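Local coordinates for cellulosomal scaffoldin adaptor protein B (Acetivibrio cellulolyticus, PDB 4U3S), which serves as the third type II cohesin domain of a cellulosome scaffoldin and probably binds a dockerin module during cellulosome assembly, at residues A[7-12]-A[160-165]; A[21-26]-A[113-118]; A[29-34]-A[105-110]. All blocks are in the same frame, centred on the assembly; numbering follows the deposited sequence.

Contact 1 (A[7-12]-A[160-165]); sequences MNFDKN and IQPGEI
From Met7 beside Pro162 to Asn12 beside Ile165 the two segments run in the same direction, CA atoms 5.3 and 4.9 Å apart at these two points, without a direct hydrogen bond between them; Met7 N is buried with no partner in the model. Phe9 meets Pro162, Gly163 and Ile165. With CG anti to its carbonyl carbon (chi1 -55°), the ring turns into the other segment: CZ sits against Pro162 CG at 3.5 Å, and Ile165 CD1 lies over one face, 4.0 Å from the centroid and shifted toward the rim, a CH-pi contact. In the ring plane, CE2 comes to 3.0 Å from Gly163 O, the carbonyl meeting the aromatic edge. Met7 bends at SD and lays CE on Pro162 CD, 3.9 Å away, with Val24 and Phe130 also touching its side chain. At the far end water 2 donates to both Asn12 O (2.8 Å) and Glu164 O (2.9 Å), bridging two acceptors that cannot bond each other. Ile160 O is bonded to Thr6 OG1, and the Ile160 backbone also pairs with Ile5, where strands 4-9 and 158-160 run parallel. Beyond that pairing, apolar contacts around Phe9 and bridging water join the C-terminal segment to this cohesin sheet.

Contact 2 (A[21-26]-A[113-118]); sequences KATVKI and VAVVGF
Val24 faces two residues at once, Val113 and Ala114, the classic beta bulge in the antiparallel pairing of 21-26 with 113-118. Its CB lies 3.8 Å from Val113 CG2 and close to Ala114 O, with Ala114 CB slightly farther off. From there CG1, anti to the backbone N (chi1 -175°), runs on to Val113 CG2 at 3.6 Å, while CG2, the other branch, skirts Ala114 O. Ile5 and Met7 of the neighbouring strand 4-9 also touch this valine. Val24 O takes a nearly straight bond from Val113 N (2.8 Å, 170° at the hydrogen) and a weak one from Ala114 N (3.5 Å). Val24 N in turn donates to Ala114 O. Two residues along, Ala22 and Val116 exchange both backbone bonds. Ala22 CB also meets Val116 CG2 and the edge of the Phe118 ring, 4.0 Å from CE2 and near the ring plane. On the other face of the sheet, Thr23 OG1 sits against both methyls of Val115. The Val24 face is the buried one: Tyr35, Leu89 and Leu91 of the opposing sheet touch Ala114, Phe118 and Val116, as expected for a cohesin beta sandwich. With N and O of Ala22 and Val24 paired across the strands, apolar side chains from Ala22 to Phe118 line the interior.

Contact 3 (A[29-34]-A[105-110]); sequences ITNFSG and ESPEET
Glu109 grips the turn at Ile29-Phe32 with its backbone and its side chain together. Ile29 N donates to Glu109 O at 2.9 Å (164° at the hydrogen). The glutamate chain, extended beyond CG, runs past Ile29 O, which lies 3.3 Å from CG, and delivers OE2 to Asn31 N at 3.0 Å. That amide reaches OE2 on its anti side, 15° out of the carboxylate plane. Residues 29-32 form a type II beta turn, with Asn31 at the third position in a positive-phi conformation and a weak Phe32 N to Ile29 O bond closing it; the turn leads from strand 19-27 of one sheet of the cohesin sandwich into strand 32-40 of the other. Asn31 OD1 lies alongside the proline ring, 3.4 Å from Pro107 CB, its amide plane 40° from the Glu109 carboxylate. Phe32 comes in beside Glu108 O, which is 3.0 Å from CB and near the ring plane at its edge. The Glu108 carboxylate turns to partners outside the two segments: OE2 is bonded to Tyr95 OH and OE1 to Leu69 N. Tyr101 OH, from helix 98-104, hydrogen-bonds both Glu108 N and Phe32 O, tying the two backbones together through one phenol.

The three contacts nest along the chain: contact 3 (29-34 with 105-110) lies inside the loop closed by contact 2, which lies inside that closed by contact 1. In space they follow one another. The centres of contact 1 and contact 2 are about 10 Å apart, those of contact 2 and contact 3 about 18 Å, and those of contact 1 and contact 3 about 24 Å. Strands 4-9 and 19-27 are neighbours in one sheet, joining contacts 1 and 2 through Asn8 O and Thr23 N. Contact 3 is where the chain crosses into the opposing sheet, with Ile26 CD1 packed on Phe32. The series thus runs from the near-terminal segments through paired strands of one sheet to the turn entering the other, all within one cohesin sandwich.

Contact 1 (A[7-12]-A[160-165])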
loop_
_atom_site.group_PDB
_atom_site.type_symbol
_atom_site.label_atom_id
_atom_site.label_comp_id
_atom_site.label_asym_id
_atom_site.label_seq_id
_atom_site.Cartn_x
_atom_site.Cartn_y
_atom_site.Cartn_z
ATOM N N MET A 7 -12.243 -2.289 17.468
ATOM C CA MET A 7 -13.411 -1.654 16.822
ATOM C C MET A 7 -14.599 -1.677 17.783
ATOM O O MET A 7 -14.852 -2.678 18.459
ATOM C CB MET A 7 -13.802 -2.397 15.549
ATOM C CG MET A 7 -13.050 -2.008 14.320
ATOM S SD MET A 7 -13.665 -2.882 12.854
ATOM C CE MET A 7 -12.901 -4.506 13.050
ATOM N N ASN A 8 -15.316 -0.568 17.827
ATOM C CA ASN A 8 -16.544 -0.435 18.608
ATOM C C ASN A 8 -17.654 -0.077 17.646
ATOM O O ASN A 8 -17.470 0.801 16.803
ATOM C CB ASN A 8 -16.397 0.696 19.634
ATOM C CG ASN A 8 -15.231 0.477 20.576
ATOM O OD1 ASN A 8 -14.410 1.374 20.798
ATOM N ND2 ASN A 8 -15.128 -0.726 21.098
ATOM N N PHE A 9 -18.797 -0.748 17.798
ATOM C CA PHE A 9 -19.992 -0.439 17.030
ATOM C C PHE A 9 -20.898 0.473 17.848
ATOM O O PHE A 9 -21.059 0.260 19.038
ATOM C CB PHE A 9 -20.781 -1.711 16.705
ATOM C CG PHE A 9 -19.980 -2.785 16.006
ATOM C CD1 PHE A 9 -19.205 -2.489 14.909
ATOM C CD2 PHE A 9 -20.051 -4.110 16.434
ATOM C CE1 PHE A 9 -18.486 -3.481 14.245
ATOM C CE2 PHE A 9 -19.331 -5.104 15.792
ATOM C CZ PHE A 9 -18.547 -4.791 14.691
ATOM N N ASP A 10 -21.519 1.466 17.219
ATOM C CA ASP A 10 -22.516 2.287 17.934
ATOM C C ASP A 10 -23.748 1.457 18.274
ATOM O O ASP A 10 -24.464 1.759 19.246
ATOM C CB ASP A 10 -22.906 3.575 17.185
ATOM C CG ASP A 10 -23.531 3.327 15.808
ATOM O OD1 ASP A 10 -23.504 2.189 15.305
ATOM O OD2 ASP A 10 -24.037 4.310 15.219
ATOM N N LYS A 11 -23.998 0.424 17.475
ATOM C CA LYS A 11 -25.126 -0.488 17.678
ATOM C C LYS A 11 -24.685 -1.887 17.302
ATOM O O LYS A 11 -24.005 -2.070 16.291
ATOM C CB LYS A 11 -26.300 -0.093 16.781
ATOM C CG LYS A 11 -26.714 1.366 16.873
ATOM C CD LYS A 11 -27.733 1.712 15.801
ATOM C CE LYS A 11 -27.885 3.217 15.622
ATOM N NZ LYS A 11 -28.432 3.571 14.273
ATOM N N ASN A 12 -25.096 -2.887 18.064
ATOM C CA ASN A 12 -24.701 -4.264 17.746
ATOM C C ASN A 12 -25.871 -5.099 17.248
ATOM O O ASN A 12 -25.771 -6.320 17.111
ATOM C CB ASN A 12 -24.025 -4.929 18.951
ATOM C CG ASN A 12 -24.982 -5.169 20.101
ATOM O OD1 ASN A 12 -25.985 -4.467 20.250
ATOM N ND2 ASN A 12 -24.687 -6.173 20.918
ATOM N N ILE A 160 -8.139 -6.237 19.751
ATOM C CA ILE A 160 -9.356 -6.688 20.397
ATOM C C ILE A 160 -10.461 -6.601 19.365
ATOM O O ILE A 160 -10.858 -5.508 18.961
ATOM C CB ILE A 160 -9.718 -5.839 21.644
ATOM C CG1 ILE A 160 -8.532 -5.777 22.600
ATOM C CG2 ILE A 160 -10.965 -6.394 22.295
ATOM C CD1 ILE A 160 -8.604 -4.635 23.590
ATOM N N GLN A 161 -10.937 -7.756 18.919
ATOM C CA GLN A 161 -11.988 -7.823 17.921
ATOM C C GLN A 161 -13.329 -7.385 18.530
ATOM O O GLN A 161 -13.597 -7.621 19.720
ATOM C CB GLN A 161 -12.134 -9.259 17.398
ATOM C CG GLN A 161 -10.896 -9.855 16.742
ATOM C CD GLN A 161 -10.577 -9.289 15.365
ATOM O OE1 GLN A 161 -11.137 -8.268 14.901
ATOM N NE2 GLN A 161 -9.695 -9.983 14.674
ATOM N N PRO A 162 -14.191 -6.774 17.699
ATOM C CA PRO A 162 -15.493 -6.378 18.207
ATOM C C PRO A 162 -16.397 -7.596 18.398
ATOM O O PRO A 162 -16.133 -8.679 17.875
ATOM C CB PRO A 162 -16.010 -5.448 17.114
ATOM C CG PRO A 162 -15.434 -5.995 15.858
ATOM C CD PRO A 162 -14.046 -6.470 16.266
ATOM N N GLY A 163 -17.452 -7.417 19.167
ATOM C CA GLY A 163 -18.446 -8.441 19.297
ATOM C C GLY A 163 -19.252 -8.661 18.035
ATOM O O GLY A 163 -19.237 -7.849 17.100
ATOM N N GLU A 164 -19.982 -9.767 18.035
ATOM C CA GLU A 164 -20.814 -10.177 16.912
ATOM C C GLU A 164 -21.947 -9.172 16.675
ATOM O O GLU A 164 -22.385 -8.500 17.606
ATOM C CB GLU A 164 -21.392 -11.560 17.226
ATOM C CG GLU A 164 -21.991 -12.298 16.046
ATOM C CD GLU A 164 -22.376 -13.727 16.393
ATOM O OE1 GLU A 164 -22.985 -13.939 17.463
ATOM O OE2 GLU A 164 -22.068 -14.638 15.598
ATOM N N ILE A 165 -22.401 -9.072 15.430
ATOM C CA ILE A 165 -23.549 -8.223 15.078
ATOM C C ILE A 165 -24.764 -9.125 14.903
ATOM O O ILE A 165 -24.652 -10.191 14.293
ATOM C CB ILE A 165 -23.277 -7.421 13.785
ATOM C CG1 ILE A 165 -22.176 -6.392 14.039
ATOM C CG2 ILE A 165 -24.541 -6.725 13.290
ATOM C CD1 ILE A 165 -21.568 -5.825 12.780
HETATM O O HOH W 1 -17.054 -4.254 20.486
HETATM O O HOH W 2 -25.037 -8.449 18.837
#

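Contact 2 (A[21-26]-A[113-118])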
loop_
_atom_site.group_PDB
_atom_site.type_symbol
_atom_site.label_atom_id
_atom_site.label_comp_id
_atom_site.label_asym_id
_atom_site.label_seq_id
_atom_site.Cartn_x
_atom_site.Cartn_y
_atom_site.Cartn_z
ATOM N N LYS A 21 -22.248 1.912 12.691
ATOM C CA LYS A 21 -21.004 2.655 12.567
ATOM C C LYS A 21 -19.939 1.896 13.335
ATOM O O LYS A 21 -20.055 1.728 14.542
ATOM C CB LYS A 21 -21.142 4.075 13.121
ATOM C CG LYS A 21 -22.112 4.977 12.365
ATOM C CD LYS A 21 -22.060 6.405 12.918
ATOM C CE LYS A 21 -23.212 7.269 12.439
ATOM N NZ LYS A 21 -22.774 8.687 12.288
ATOM N N ALA A 22 -18.911 1.454 12.623
ATOM C CA ALA A 22 -17.771 0.779 13.231
ATOM C C ALA A 22 -16.640 1.770 13.398
ATOM O O ALA A 22 -16.120 2.310 12.438
ATOM C CB ALA A 22 -17.338 -0.401 12.385
ATOM N N THR A 23 -16.270 2.045 14.627
ATOM C CA THR A 23 -15.173 2.959 14.893
ATOM C C THR A 23 -13.909 2.197 15.279
ATOM O O THR A 23 -13.910 1.401 16.235
ATOM C CB THR A 23 -15.510 3.949 16.020
ATOM O OG1 THR A 23 -16.588 4.797 15.607
ATOM C CG2 THR A 23 -14.303 4.816 16.320
ATOM N N VAL A 24 -12.837 2.466 14.552
ATOM C CA VAL A 24 -11.514 1.954 14.924
ATOM C C VAL A 24 -10.905 2.903 15.946
ATOM O O VAL A 24 -10.797 4.100 15.683
ATOM C CB VAL A 24 -10.587 1.833 13.711
ATOM C CG1 VAL A 24 -9.272 1.192 14.137
ATOM C CG2 VAL A 24 -11.263 1.008 12.628
ATOM N N LYS A 25 -10.471 2.341 17.069
ATOM C CA LYS A 25 -10.052 3.107 18.239
ATOM C C LYS A 25 -8.723 2.541 18.735
ATOM O O LYS A 25 -8.510 1.319 18.723
ATOM C CB LYS A 25 -11.105 3.001 19.331
ATOM C CG LYS A 25 -10.831 3.873 20.534
ATOM C CD LYS A 25 -11.371 3.253 21.814
ATOM C CE LYS A 25 -11.040 4.117 23.026
ATOM N NZ LYS A 25 -9.571 4.293 23.251
ATOM N N ILE A 26 -7.802 3.422 19.101
ATOM C CA ILE A 26 -6.548 3.000 19.761
ATOM C C ILE A 26 -6.468 3.497 21.198
ATOM O O ILE A 26 -7.116 4.485 21.603
ATOM C CB ILE A 26 -5.267 3.391 18.983
ATOM C CG1 ILE A 26 -5.085 4.908 18.950
ATOM C CG2 ILE A 26 -5.328 2.857 17.546
ATOM C CD1 ILE A 26 -3.773 5.380 18.356
ATOM N N VAL A 113 -9.681 6.602 15.284
ATOM C CA VAL A 113 -8.832 6.852 14.116
ATOM C C VAL A 113 -9.547 6.725 12.787
ATOM O O VAL A 113 -9.087 7.256 11.767
ATOM C CB VAL A 113 -7.573 6.000 14.095
ATOM C CG1 VAL A 113 -6.741 6.270 15.336
ATOM C CG2 VAL A 113 -7.867 4.513 13.886
ATOM N N ALA A 114 -10.656 6.001 12.787
ATOM C CA ALA A 114 -11.425 5.823 11.573
ATOM C C ALA A 114 -12.827 5.378 11.908
ATOM O O ALA A 114 -13.074 4.732 12.943
ATOM C CB ALA A 114 -10.775 4.786 10.693
ATOM N N VAL A 115 -13.747 5.698 11.007
ATOM C CA VAL A 115 -15.117 5.203 11.100
ATOM C C VAL A 115 -15.528 4.669 9.724
ATOM O O VAL A 115 -15.260 5.283 8.689
ATOM C CB VAL A 115 -16.130 6.271 11.588
ATOM C CG1 VAL A 115 -17.436 5.609 12.000
ATOM C CG2 VAL A 115 -15.583 7.056 12.775
ATOM N N VAL A 116 -16.146 3.496 9.736
ATOM C CA VAL A 116 -16.732 2.906 8.538
ATOM C C VAL A 116 -18.170 2.543 8.857
ATOM O O VAL A 116 -18.538 2.294 9.992
ATOM C CB VAL A 116 -15.909 1.703 7.970
ATOM C CG1 VAL A 116 -14.461 2.128 7.751
ATOM C CG2 VAL A 116 -15.912 0.513 8.880
ATOM N N GLY A 117 -19.016 2.569 7.849
ATOM C CA GLY A 117 -20.429 2.285 8.012
ATOM C C GLY A 117 -20.738 0.913 7.443
ATOM O O GLY A 117 -20.124 0.489 6.472
ATOM N N PHE A 118 -21.674 0.200 8.060
ATOM C CA PHE A 118 -22.183 -1.055 7.512
ATOM C C PHE A 118 -23.719 -1.048 7.513
ATOM O O PHE A 118 -24.357 -0.927 8.573
ATOM C CB PHE A 118 -21.681 -2.242 8.315
ATOM C CG PHE A 118 -20.206 -2.513 8.146
ATOM C CD1 PHE A 118 -19.712 -3.036 6.953
ATOM C CD2 PHE A 118 -19.308 -2.256 9.173
ATOM C CE1 PHE A 118 -18.354 -3.299 6.795
ATOM C CE2 PHE A 118 -17.965 -2.500 9.011
ATOM C CZ PHE A 118 -17.486 -3.048 7.831
#

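Contact 3 (A[29-34]-A[105-110])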
loop_
_atom_site.group_PDB
_atom_site.type_symbol
_atom_site.label_atom_id
_atom_site.label_comp_id
_atom_site.label_asym_id
_atom_site.label_seq_id
_atom_site.Cartn_x
_atom_site.Cartn_y
_atom_site.Cartn_z
ATOM N N ILE A 29 -1.060 4.077 22.325
ATOM C CA ILE A 29 -0.047 3.771 21.304
ATOM C C ILE A 29 0.994 4.884 21.295
ATOM O O ILE A 29 0.716 6.003 20.835
ATOM C CB ILE A 29 -0.665 3.553 19.932
ATOM C CG1 ILE A 29 -1.819 2.544 20.000
ATOM C CG2 ILE A 29 0.390 3.143 18.911
ATOM C CD1 ILE A 29 -1.442 1.159 20.504
ATOM N N THR A 30 2.197 4.566 21.790
ATOM C CA THR A 30 3.219 5.585 21.995
ATOM C C THR A 30 3.585 6.322 20.700
ATOM O O THR A 30 4.008 5.714 19.736
ATOM C CB THR A 30 4.479 4.980 22.632
ATOM O OG1 THR A 30 4.113 4.437 23.901
ATOM C CG2 THR A 30 5.581 6.035 22.823
ATOM N N ASN A 31 3.451 7.644 20.704
ATOM C CA ASN A 31 3.920 8.466 19.579
ATOM C C ASN A 31 3.303 8.074 18.228
ATOM O O ASN A 31 3.956 8.143 17.190
ATOM C CB ASN A 31 5.449 8.458 19.550
ATOM C CG ASN A 31 6.049 9.100 20.797
ATOM O OD1 ASN A 31 5.421 9.962 21.421
ATOM N ND2 ASN A 31 7.252 8.675 21.177
ATOM N N PHE A 32 2.029 7.702 18.272
ATOM C CA PHE A 32 1.266 7.222 17.113
ATOM C C PHE A 32 1.234 8.238 15.963
ATOM O O PHE A 32 0.913 9.416 16.165
ATOM C CB PHE A 32 -0.147 6.913 17.568
ATOM C CG PHE A 32 -1.079 6.538 16.479
ATOM C CD1 PHE A 32 -1.047 5.277 15.897
ATOM C CD2 PHE A 32 -2.040 7.436 16.063
ATOM C CE1 PHE A 32 -1.944 4.953 14.888
ATOM C CE2 PHE A 32 -2.932 7.109 15.072
ATOM C CZ PHE A 32 -2.897 5.861 14.497
ATOM N N SER A 33 1.542 7.769 14.759
ATOM C CA SER A 33 1.573 8.637 13.571
ATOM C C SER A 33 0.739 8.128 12.423
ATOM O O SER A 33 0.599 8.840 11.422
ATOM C CB SER A 33 2.991 8.816 13.056
ATOM O OG SER A 33 3.487 7.608 12.441
ATOM N N GLY A 34 0.197 6.914 12.528
ATOM C CA GLY A 34 -0.570 6.360 11.407
ATOM C C GLY A 34 -0.959 4.921 11.581
ATOM O O GLY A 34 -0.326 4.194 12.340
ATOM N N GLU A 105 5.850 18.077 20.390
ATOM C CA GLU A 105 5.943 17.377 21.691
ATOM C C GLU A 105 4.556 17.079 22.240
ATOM O O GLU A 105 4.344 17.030 23.465
ATOM C CB GLU A 105 6.769 18.187 22.687
ATOM C CG GLU A 105 8.206 18.381 22.245
ATOM C CD GLU A 105 9.079 18.983 23.322
ATOM O OE1 GLU A 105 9.113 18.418 24.432
ATOM O OE2 GLU A 105 9.765 19.977 23.037
ATOM N N SER A 106 3.605 16.893 21.322
ATOM C CA SER A 106 2.233 16.653 21.669
ATOM C C SER A 106 1.769 15.423 20.906
ATOM O O SER A 106 1.080 15.526 19.874
ATOM C CB SER A 106 1.401 17.874 21.308
ATOM O OG SER A 106 0.122 17.779 21.916
ATOM N N PRO A 107 2.187 14.245 21.366
ATOM C CA PRO A 107 1.838 13.021 20.667
ATOM C C PRO A 107 0.388 12.645 20.827
ATOM O O PRO A 107 -0.206 12.947 21.875
ATOM C CB PRO A 107 2.724 11.970 21.322
ATOM C CG PRO A 107 2.984 12.486 22.682
ATOM C CD PRO A 107 3.001 13.982 22.565
ATOM N N GLU A 108 -0.171 12.045 19.762
ATOM C CA GLU A 108 -1.527 11.505 19.746
ATOM C C GLU A 108 -1.437 10.025 20.060
ATOM O O GLU A 108 -0.772 9.309 19.340
ATOM C CB GLU A 108 -2.145 11.700 18.356
ATOM C CG GLU A 108 -2.197 13.151 17.948
ATOM C CD GLU A 108 -2.834 13.351 16.562
ATOM O OE1 GLU A 108 -3.343 12.369 15.985
ATOM O OE2 GLU A 108 -2.767 14.470 16.011
ATOM N N GLU A 109 -2.023 9.562 21.155
ATOM C CA GLU A 109 -1.815 8.171 21.533
ATOM C C GLU A 109 -3.067 7.364 21.798
ATOM O O GLU A 109 -3.006 6.127 21.826
ATOM C CB GLU A 109 -0.901 8.113 22.770
ATOM C CG GLU A 109 0.436 8.779 22.509
ATOM C CD GLU A 109 1.407 8.730 23.677
ATOM O OE1 GLU A 109 0.972 8.818 24.858
ATOM O OE2 GLU A 109 2.616 8.628 23.393
ATOM N N THR A 110 -4.181 8.040 22.026
ATOM C CA THR A 110 -5.400 7.393 22.415
ATOM C C THR A 110 -6.536 8.143 21.753
ATOM O O THR A 110 -6.609 9.379 21.834
ATOM C CB THR A 110 -5.596 7.436 23.963
ATOM O OG1 THR A 110 -4.573 6.672 24.605
ATOM C CG2 THR A 110 -6.969 6.899 24.359
#